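Local coordinates for USG-1 protein homolog (PDB 2HJS) that is probably an NAD(P)-dependent oxidoreductase of the aspartate-semialdehyde dehydrogenase family, acting on aldehyde or oxo groups and assembling as a dimer, at residues P282-V296 against L311-L324. Residues are numbered along the deposited sequence; the frame is centred on the assembly and turned at random.
Sequences PTVVGDALGQDETYV and LWIVSDNVRKGAAL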
ATOM      1  N   PRO A 282      -2.619  10.509  10.139  1.00 48.27           N
ATOM      2  CA  PRO A 282      -3.748  10.918   9.321  1.00 47.90           C
ATOM      3  C   PRO A 282      -4.200   9.832   8.339  1.00 48.40           C
ATOM      4  O   PRO A 282      -3.405   8.922   7.971  1.00 47.47           O
ATOM      5  CB  PRO A 282      -3.188  12.102   8.554  1.00 48.10           C
ATOM      6  CG  PRO A 282      -1.735  11.699   8.308  1.00 47.58           C
ATOM      7  CD  PRO A 282      -1.324  10.947   9.574  1.00 48.21           C
ATOM      8  N   THR A 283      -5.454   9.929   7.900  1.00 48.62           N
ATOM      9  CA  THR A 283      -5.950   9.043   6.821  1.00 49.72           C
ATOM     10  C   THR A 283      -6.680   9.871   5.762  1.00 50.42           C
ATOM     11  O   THR A 283      -7.058  11.018   6.033  1.00 50.74           O
ATOM     12  CB  THR A 283      -6.926   7.949   7.335  1.00 49.46           C
ATOM     13  OG1 THR A 283      -8.122   8.581   7.820  1.00 50.03           O
ATOM     14  CG2 THR A 283      -6.288   7.094   8.420  1.00 47.83           C
ATOM     15  N   VAL A 284      -6.895   9.304   4.568  1.00 50.71           N
ATOM     16  CA  VAL A 284      -7.646  10.050   3.528  1.00 50.75           C
ATOM     17  C   VAL A 284      -9.089  10.350   3.936  1.00 51.36           C
ATOM     18  O   VAL A 284      -9.598  11.423   3.646  1.00 52.51           O
ATOM     19  CB  VAL A 284      -7.585   9.386   2.114  1.00 50.14           C
ATOM     20  CG1 VAL A 284      -6.147   9.387   1.605  1.00 48.65           C
ATOM     21  CG2 VAL A 284      -8.184   7.968   2.123  1.00 49.88           C
ATOM     22  N   VAL A 285      -9.744   9.405   4.599  1.00 52.24           N
ATOM     23  CA  VAL A 285     -11.149   9.579   4.979  1.00 53.12           C
ATOM     24  C   VAL A 285     -11.276  10.526   6.183  1.00 54.60           C
ATOM     25  O   VAL A 285     -12.092  11.448   6.173  1.00 55.68           O
ATOM     26  CB  VAL A 285     -11.824   8.237   5.327  1.00 53.23           C
ATOM     27  CG1 VAL A 285     -13.126   8.484   6.104  1.00 52.32           C
ATOM     28  CG2 VAL A 285     -12.086   7.425   4.040  1.00 51.98           C
ATOM     29  N   GLY A 286     -10.452  10.289   7.201  1.00 54.57           N
ATOM     30  CA  GLY A 286     -10.462  11.082   8.398  1.00 55.34           C
ATOM     31  C   GLY A 286      -9.945  12.495   8.259  1.00 55.64           C
ATOM     32  O   GLY A 286     -10.462  13.384   8.913  1.00 55.94           O
ATOM     33  N   ASP A 287      -8.922  12.715   7.433  1.00 55.42           N
ATOM     34  CA  ASP A 287      -8.234  14.012   7.450  1.00 54.98           C
ATOM     35  C   ASP A 287      -8.113  14.734   6.118  1.00 55.12           C
ATOM     36  O   ASP A 287      -8.330  15.931   6.052  1.00 55.13           O
ATOM     37  CB  ASP A 287      -6.848  13.865   8.049  1.00 54.97           C
ATOM     38  CG  ASP A 287      -6.875  13.181   9.388  1.00 55.39           C
ATOM     39  OD1 ASP A 287      -7.153  13.875  10.392  1.00 56.37           O
ATOM     40  OD2 ASP A 287      -6.640  11.946   9.431  1.00 52.82           O
ATOM     41  N   ALA A 288      -7.758  14.020   5.060  1.00 55.05           N
ATOM     42  CA  ALA A 288      -7.387  14.697   3.813  1.00 55.04           C
ATOM     43  C   ALA A 288      -8.574  15.252   3.022  1.00 54.98           C
ATOM     44  O   ALA A 288      -8.499  16.380   2.539  1.00 55.39           O
ATOM     45  CB  ALA A 288      -6.517  13.806   2.936  1.00 54.50           C
ATOM     46  N   LEU A 289      -9.662  14.484   2.920  1.00 55.17           N
ATOM     47  CA  LEU A 289     -10.751  14.808   1.994  1.00 55.87           C
ATOM     48  C   LEU A 289     -11.367  16.178   2.257  1.00 54.86           C
ATOM     49  O   LEU A 289     -11.684  16.502   3.398  1.00 54.96           O
ATOM     50  CB  LEU A 289     -11.828  13.703   1.955  1.00 56.10           C
ATOM     51  CG  LEU A 289     -12.952  14.023   0.937  1.00 60.17           C
ATOM     52  CD1 LEU A 289     -12.522  13.719  -0.516  1.00 60.93           C
ATOM     53  CD2 LEU A 289     -14.352  13.405   1.262  1.00 58.72           C
ATOM     54  N   GLY A 290     -11.493  16.986   1.202  1.00 53.89           N
ATOM     55  CA  GLY A 290     -12.267  18.230   1.247  1.00 53.02           C
ATOM     56  C   GLY A 290     -11.527  19.454   1.747  1.00 52.81           C
ATOM     57  O   GLY A 290     -12.127  20.516   1.935  1.00 52.84           O
ATOM     58  N   GLN A 291     -10.217  19.324   1.955  1.00 52.45           N
ATOM     59  CA  GLN A 291      -9.445  20.433   2.512  1.00 51.64           C
ATOM     60  C   GLN A 291      -8.032  20.560   1.911  1.00 51.49           C
ATOM     61  O   GLN A 291      -7.618  19.711   1.105  1.00 51.12           O
ATOM     62  CB  GLN A 291      -9.502  20.409   4.056  1.00 52.85           C
ATOM     63  CG  GLN A 291      -8.925  19.151   4.710  1.00 51.79           C
ATOM     64  CD  GLN A 291      -7.438  19.206   4.654  1.00 53.65           C
ATOM     65  OE1 GLN A 291      -6.825  20.083   5.268  1.00 55.53           O
ATOM     66  NE2 GLN A 291      -6.835  18.313   3.872  1.00 51.79           N
ATOM     67  N   ASP A 292      -7.307  21.611   2.291  1.00 50.97           N
ATOM     68  CA  ASP A 292      -6.110  22.038   1.567  1.00 51.55           C
ATOM     69  C   ASP A 292      -4.797  21.460   2.071  1.00 51.50           C
ATOM     70  O   ASP A 292      -3.824  21.467   1.331  1.00 52.69           O
ATOM     71  CB  ASP A 292      -5.957  23.560   1.591  1.00 51.98           C
ATOM     72  CG  ASP A 292      -7.152  24.302   0.989  1.00 53.76           C
ATOM     73  OD1 ASP A 292      -8.044  23.666   0.387  1.00 56.67           O
ATOM     74  OD2 ASP A 292      -7.193  25.541   1.132  1.00 55.64           O
ATOM     75  N   GLU A 293      -4.741  21.009   3.322  1.00 50.38           N
ATOM     76  CA  GLU A 293      -3.498  20.512   3.891  1.00 49.86           C
ATOM     77  C   GLU A 293      -3.138  19.146   3.320  1.00 49.19           C
ATOM     78  O   GLU A 293      -3.989  18.281   3.127  1.00 47.82           O
ATOM     79  CB  GLU A 293      -3.590  20.393   5.424  1.00 50.39           C
ATOM     80  CG  GLU A 293      -4.091  21.676   6.130  1.00 54.81           C
ATOM     81  CD  GLU A 293      -3.155  22.826   5.875  1.00 58.78           C
ATOM     82  OE1 GLU A 293      -1.994  22.730   6.323  1.00 61.57           O
ATOM     83  OE2 GLU A 293      -3.560  23.799   5.192  1.00 64.37           O
ATOM     84  N   THR A 294      -1.854  18.962   3.074  1.00 48.94           N
ATOM     85  CA  THR A 294      -1.297  17.645   2.846  1.00 48.77           C
ATOM     86  C   THR A 294      -0.786  17.190   4.227  1.00 48.83           C
ATOM     87  O   THR A 294       0.031  17.866   4.850  1.00 49.02           O
ATOM     88  CB  THR A 294      -0.168  17.753   1.836  1.00 48.73           C
ATOM     89  OG1 THR A 294      -0.730  18.027   0.551  1.00 50.34           O
ATOM     90  CG2 THR A 294       0.666  16.491   1.766  1.00 48.08           C
ATOM     91  N   TYR A 295      -1.294  16.064   4.702  1.00 48.51           N
ATOM     92  CA  TYR A 295      -0.977  15.568   6.047  1.00 49.02           C
ATOM     93  C   TYR A 295       0.206  14.606   6.005  1.00 49.28           C
ATOM     94  O   TYR A 295       0.275  13.767   5.124  1.00 49.00           O
ATOM     95  CB  TYR A 295      -2.173  14.830   6.608  1.00 49.33           C
ATOM     96  CG  TYR A 295      -3.272  15.713   7.112  1.00 49.84           C
ATOM     97  CD1 TYR A 295      -3.419  15.934   8.476  1.00 51.82           C
ATOM     98  CD2 TYR A 295      -4.172  16.339   6.233  1.00 50.02           C
ATOM     99  CE1 TYR A 295      -4.441  16.740   8.973  1.00 51.35           C
ATOM    100  CE2 TYR A 295      -5.197  17.164   6.722  1.00 51.27           C
ATOM    101  CZ  TYR A 295      -5.312  17.353   8.095  1.00 51.99           C
ATOM    102  OH  TYR A 295      -6.306  18.144   8.617  1.00 53.79           O
ATOM    103  N   VAL A 296       1.136  14.738   6.951  1.00 48.98           N
ATOM    104  CA  VAL A 296       2.324  13.900   6.968  1.00 48.62           C
ATOM    105  C   VAL A 296       2.489  13.335   8.373  1.00 49.15           C
ATOM    106  O   VAL A 296       2.500  14.098   9.329  1.00 48.33           O
ATOM    107  CB  VAL A 296       3.614  14.690   6.594  1.00 49.03           C
ATOM    108  CG1 VAL A 296       4.847  13.730   6.520  1.00 47.36           C
ATOM    109  CG2 VAL A 296       3.435  15.391   5.280  1.00 48.11           C
ATOM    110  N   LEU A 311       8.158   8.383   5.845  1.00 48.67           N
ATOM    111  CA  LEU A 311       7.085   9.360   5.959  1.00 50.13           C
ATOM    112  C   LEU A 311       5.819   8.685   5.446  1.00 49.43           C
ATOM    113  O   LEU A 311       5.889   7.872   4.544  1.00 48.76           O
ATOM    114  CB  LEU A 311       7.332  10.579   5.039  1.00 50.18           C
ATOM    115  CG  LEU A 311       8.676  11.305   5.018  1.00 52.76           C
ATOM    116  CD1 LEU A 311       8.656  12.217   3.818  1.00 55.76           C
ATOM    117  CD2 LEU A 311       8.819  12.142   6.270  1.00 54.35           C
ATOM    118  N   TRP A 312       4.669   9.088   5.983  1.00 48.91           N
ATOM    119  CA  TRP A 312       3.369   8.687   5.455  1.00 48.29           C
ATOM    120  C   TRP A 312       2.639   9.968   5.104  1.00 48.09           C
ATOM    121  O   TRP A 312       2.584  10.881   5.902  1.00 47.92           O
ATOM    122  CB  TRP A 312       2.617   7.877   6.504  1.00 47.38           C
ATOM    123  CG  TRP A 312       1.113   7.710   6.307  1.00 47.83           C
ATOM    124  CD1 TRP A 312       0.112   8.474   6.887  1.00 46.55           C
ATOM    125  CD2 TRP A 312       0.441   6.695   5.533  1.00 45.58           C
ATOM    126  NE1 TRP A 312      -1.121   7.987   6.505  1.00 45.85           N
ATOM    127  CE2 TRP A 312      -0.949   6.908   5.677  1.00 45.50           C
ATOM    128  CE3 TRP A 312       0.881   5.637   4.721  1.00 47.05           C
ATOM    129  CZ2 TRP A 312      -1.906   6.076   5.074  1.00 45.76           C
ATOM    130  CZ3 TRP A 312      -0.073   4.820   4.106  1.00 46.20           C
ATOM    131  CH2 TRP A 312      -1.455   5.046   4.301  1.00 46.06           C
ATOM    132  N   ILE A 313       2.134  10.051   3.878  1.00 48.37           N
ATOM    133  CA  ILE A 313       1.560  11.289   3.362  1.00 47.96           C
ATOM    134  C   ILE A 313       0.130  11.012   2.902  1.00 48.30           C
ATOM    135  O   ILE A 313      -0.121  10.028   2.207  1.00 47.38           O
ATOM    136  CB  ILE A 313       2.387  11.822   2.157  1.00 48.03           C
ATOM    137  CG1 ILE A 313       3.868  11.988   2.536  1.00 48.23           C
ATOM    138  CG2 ILE A 313       1.760  13.133   1.616  1.00 47.54           C
ATOM    139  CD1 ILE A 313       4.784  12.274   1.334  1.00 46.73           C
ATOM    140  N   VAL A 314      -0.823  11.841   3.316  1.00 48.17           N
ATOM    141  CA  VAL A 314      -2.165  11.715   2.752  1.00 48.42           C
ATOM    142  C   VAL A 314      -2.638  13.066   2.284  1.00 48.14           C
ATOM    143  O   VAL A 314      -2.402  14.086   2.935  1.00 48.43           O
ATOM    144  CB  VAL A 314      -3.221  11.000   3.695  1.00 48.87           C
ATOM    145  CG1 VAL A 314      -2.822   9.487   3.992  1.00 48.18           C
ATOM    146  CG2 VAL A 314      -3.494  11.770   4.964  1.00 48.50           C
ATOM    147  N   SER A 315      -3.290  13.068   1.134  1.00 48.67           N
ATOM    148  CA  SER A 315      -3.747  14.314   0.522  1.00 49.72           C
ATOM    149  C   SER A 315      -4.953  14.047  -0.360  1.00 49.89           C
ATOM    150  O   SER A 315      -5.122  12.927  -0.891  1.00 50.56           O
ATOM    151  CB  SER A 315      -2.634  14.888  -0.354  1.00 49.10           C
ATOM    152  OG  SER A 315      -2.823  16.295  -0.537  1.00 51.71           O
ATOM    153  N   ASP A 316      -5.768  15.077  -0.520  1.00 49.20           N
ATOM    154  CA  ASP A 316      -6.898  15.064  -1.437  1.00 49.01           C
ATOM    155  C   ASP A 316      -6.365  15.241  -2.873  1.00 48.64           C
ATOM    156  O   ASP A 316      -5.983  16.346  -3.284  1.00 47.79           O
ATOM    157  CB  ASP A 316      -7.894  16.174  -1.047  1.00 48.94           C
ATOM    158  CG  ASP A 316      -9.167  16.148  -1.874  1.00 50.04           C
ATOM    159  OD1 ASP A 316      -9.127  15.655  -3.035  1.00 50.25           O
ATOM    160  OD2 ASP A 316     -10.207  16.641  -1.363  1.00 49.46           O
ATOM    161  N   ASN A 317      -6.316  14.133  -3.620  1.00 48.08           N
ATOM    162  CA  ASN A 317      -5.802  14.140  -4.987  1.00 47.96           C
ATOM    163  C   ASN A 317      -6.562  15.088  -5.915  1.00 47.80           C
ATOM    164  O   ASN A 317      -5.977  15.689  -6.801  1.00 48.30           O
ATOM    165  CB  ASN A 317      -5.797  12.714  -5.561  1.00 48.24           C
ATOM    166  CG  ASN A 317      -7.166  12.062  -5.519  1.00 48.98           C
ATOM    167  OD1 ASN A 317      -7.821  12.004  -4.469  1.00 49.08           O
ATOM    168  ND2 ASN A 317      -7.619  11.592  -6.676  1.00 48.63           N
ATOM    169  N   VAL A 318      -7.859  15.251  -5.695  1.00 47.74           N
ATOM    170  CA  VAL A 318      -8.650  16.129  -6.548  1.00 47.28           C
ATOM    171  C   VAL A 318      -8.495  17.624  -6.207  1.00 47.96           C
ATOM    172  O   VAL A 318      -8.062  18.423  -7.048  1.00 47.55           O
ATOM    173  CB  VAL A 318     -10.126  15.699  -6.558  1.00 47.18           C
ATOM    174  CG1 VAL A 318     -10.995  16.727  -7.316  1.00 45.87           C
ATOM    175  CG2 VAL A 318     -10.247  14.299  -7.201  1.00 45.18           C
ATOM    176  N   ARG A 319      -8.848  17.978  -4.974  1.00 48.44           N
ATOM    177  CA  ARG A 319      -8.842  19.359  -4.509  1.00 48.30           C
ATOM    178  C   ARG A 319      -7.416  19.898  -4.346  1.00 48.70           C
ATOM    179  O   ARG A 319      -7.137  21.014  -4.779  1.00 48.63           O
ATOM    180  CB  ARG A 319      -9.575  19.459  -3.176  1.00 47.93           C
ATOM    181  CG  ARG A 319      -9.657  20.894  -2.627  1.00 48.10           C
ATOM    182  CD  ARG A 319     -10.129  20.901  -1.180  1.00 49.98           C
ATOM    183  NE  ARG A 319     -10.067  22.244  -0.597  1.00 48.70           N
ATOM    184  CZ  ARG A 319     -11.003  23.190  -0.741  1.00 50.46           C
ATOM    185  NH1 ARG A 319     -12.100  22.949  -1.446  1.00 49.35           N
ATOM    186  NH2 ARG A 319     -10.838  24.387  -0.176  1.00 45.74           N
ATOM    187  N   LYS A 320      -6.537  19.112  -3.702  1.00 47.98           N
ATOM    188  CA  LYS A 320      -5.204  19.582  -3.340  1.00 47.75           C
ATOM    189  C   LYS A 320      -4.119  19.245  -4.384  1.00 47.85           C
ATOM    190  O   LYS A 320      -3.565  20.143  -4.991  1.00 48.35           O
ATOM    191  CB  LYS A 320      -4.786  19.080  -1.944  1.00 47.19           C
ATOM    192  CG  LYS A 320      -3.297  19.358  -1.602  1.00 46.58           C
ATOM    193  CD  LYS A 320      -2.999  20.901  -1.634  1.00 45.82           C
ATOM    194  CE  LYS A 320      -1.591  21.244  -1.149  1.00 46.53           C
ATOM    195  NZ  LYS A 320      -1.360  21.041   0.314  1.00 46.02           N
ATOM    196  N   GLY A 321      -3.820  17.964  -4.590  1.00 47.12           N
ATOM    197  CA  GLY A 321      -2.720  17.572  -5.471  1.00 47.21           C
ATOM    198  C   GLY A 321      -2.862  18.171  -6.856  1.00 48.06           C
ATOM    199  O   GLY A 321      -1.927  18.796  -7.358  1.00 48.83           O
ATOM    200  N   ALA A 322      -4.045  18.037  -7.451  1.00 47.48           N
ATOM    201  CA  ALA A 322      -4.294  18.589  -8.781  1.00 47.09           C
ATOM    202  C   ALA A 322      -4.742  20.063  -8.734  1.00 47.74           C
ATOM    203  O   ALA A 322      -3.961  20.963  -9.108  1.00 48.44           O
ATOM    204  CB  ALA A 322      -5.305  17.743  -9.523  1.00 46.36           C
ATOM    205  N   ALA A 323      -5.973  20.312  -8.277  1.00 47.02           N
ATOM    206  CA  ALA A 323      -6.623  21.631  -8.447  1.00 47.59           C
ATOM    207  C   ALA A 323      -5.978  22.814  -7.713  1.00 48.12           C
ATOM    208  O   ALA A 323      -5.736  23.871  -8.314  1.00 48.66           O
ATOM    209  CB  ALA A 323      -8.140  21.555  -8.109  1.00 45.47           C
ATOM    210  N   LEU A 324      -5.753  22.678  -6.405  1.00 48.74           N
ATOM    211  CA  LEU A 324      -5.188  23.802  -5.652  1.00 48.77           C
ATOM    212  C   LEU A 324      -3.781  24.119  -6.139  1.00 48.98           C
ATOM    213  O   LEU A 324      -3.445  25.280  -6.298  1.00 50.25           O
ATOM    214  CB  LEU A 324      -5.204  23.559  -4.139  1.00 48.19           C
ATOM    215  CG  LEU A 324      -4.692  24.742  -3.309  1.00 48.54           C
ATOM    216  CD1 LEU A 324      -5.553  26.001  -3.541  1.00 44.90           C
ATOM    217  CD2 LEU A 324      -4.685  24.354  -1.847  1.00 48.61           C
TER
HETATM  218  O   HOH W   1      -5.632  17.592   0.985  1.00 35.09           O
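Tyr-295 and Val-314 form an antiparallel hydrogen-bonded pair in the beta hairpin 294-301/308-315 of the dimerisation domain, Tyr-295 N giving to Val-314 O and Val-314 N to Tyr-295 O, both at 2.9 Å. Apolar packing gathers on the Val-314 side: its CG2 meets Pro-282 CB at 3.6 Å and Tyr-295 CB at 3.7 Å, while Val-284 CG1 and Ala-288 CB bring the short helix 284-288 over the strand. With CG anti to the backbone N (chi1 163°), the Trp-312 indole is carried toward Pro-282, whose O accepts from NE1 near the ring plane. The N-cap Thr-283 OG1 of helix 284-288 is hydrogen-bonded to Asn-198 ND2 of the second subunit.

Among the polar contacts, Asp-316 is the N-cap of helix 317-336, OD1 accepting from Arg-319 N, while OD2 reaches across to Gly-290 N (168°). Lys-320 NZ donates to Asp-292 O (2.7 Å) and Thr-294 OG1, near Glu-140, which salt-bridges the lysine and bonds the threonine. Water 1 links Asp-316 N with Gln-291 O and Glu-293 O. The extended Arg-319 salt-bridges Asp-292, and through NH2 also Glu-28; guanidinium and Asp-292 carboxylate lie 13° apart, NE and NH2 converging on Asp-292 OD1 at 2.7 and 2.9 Å.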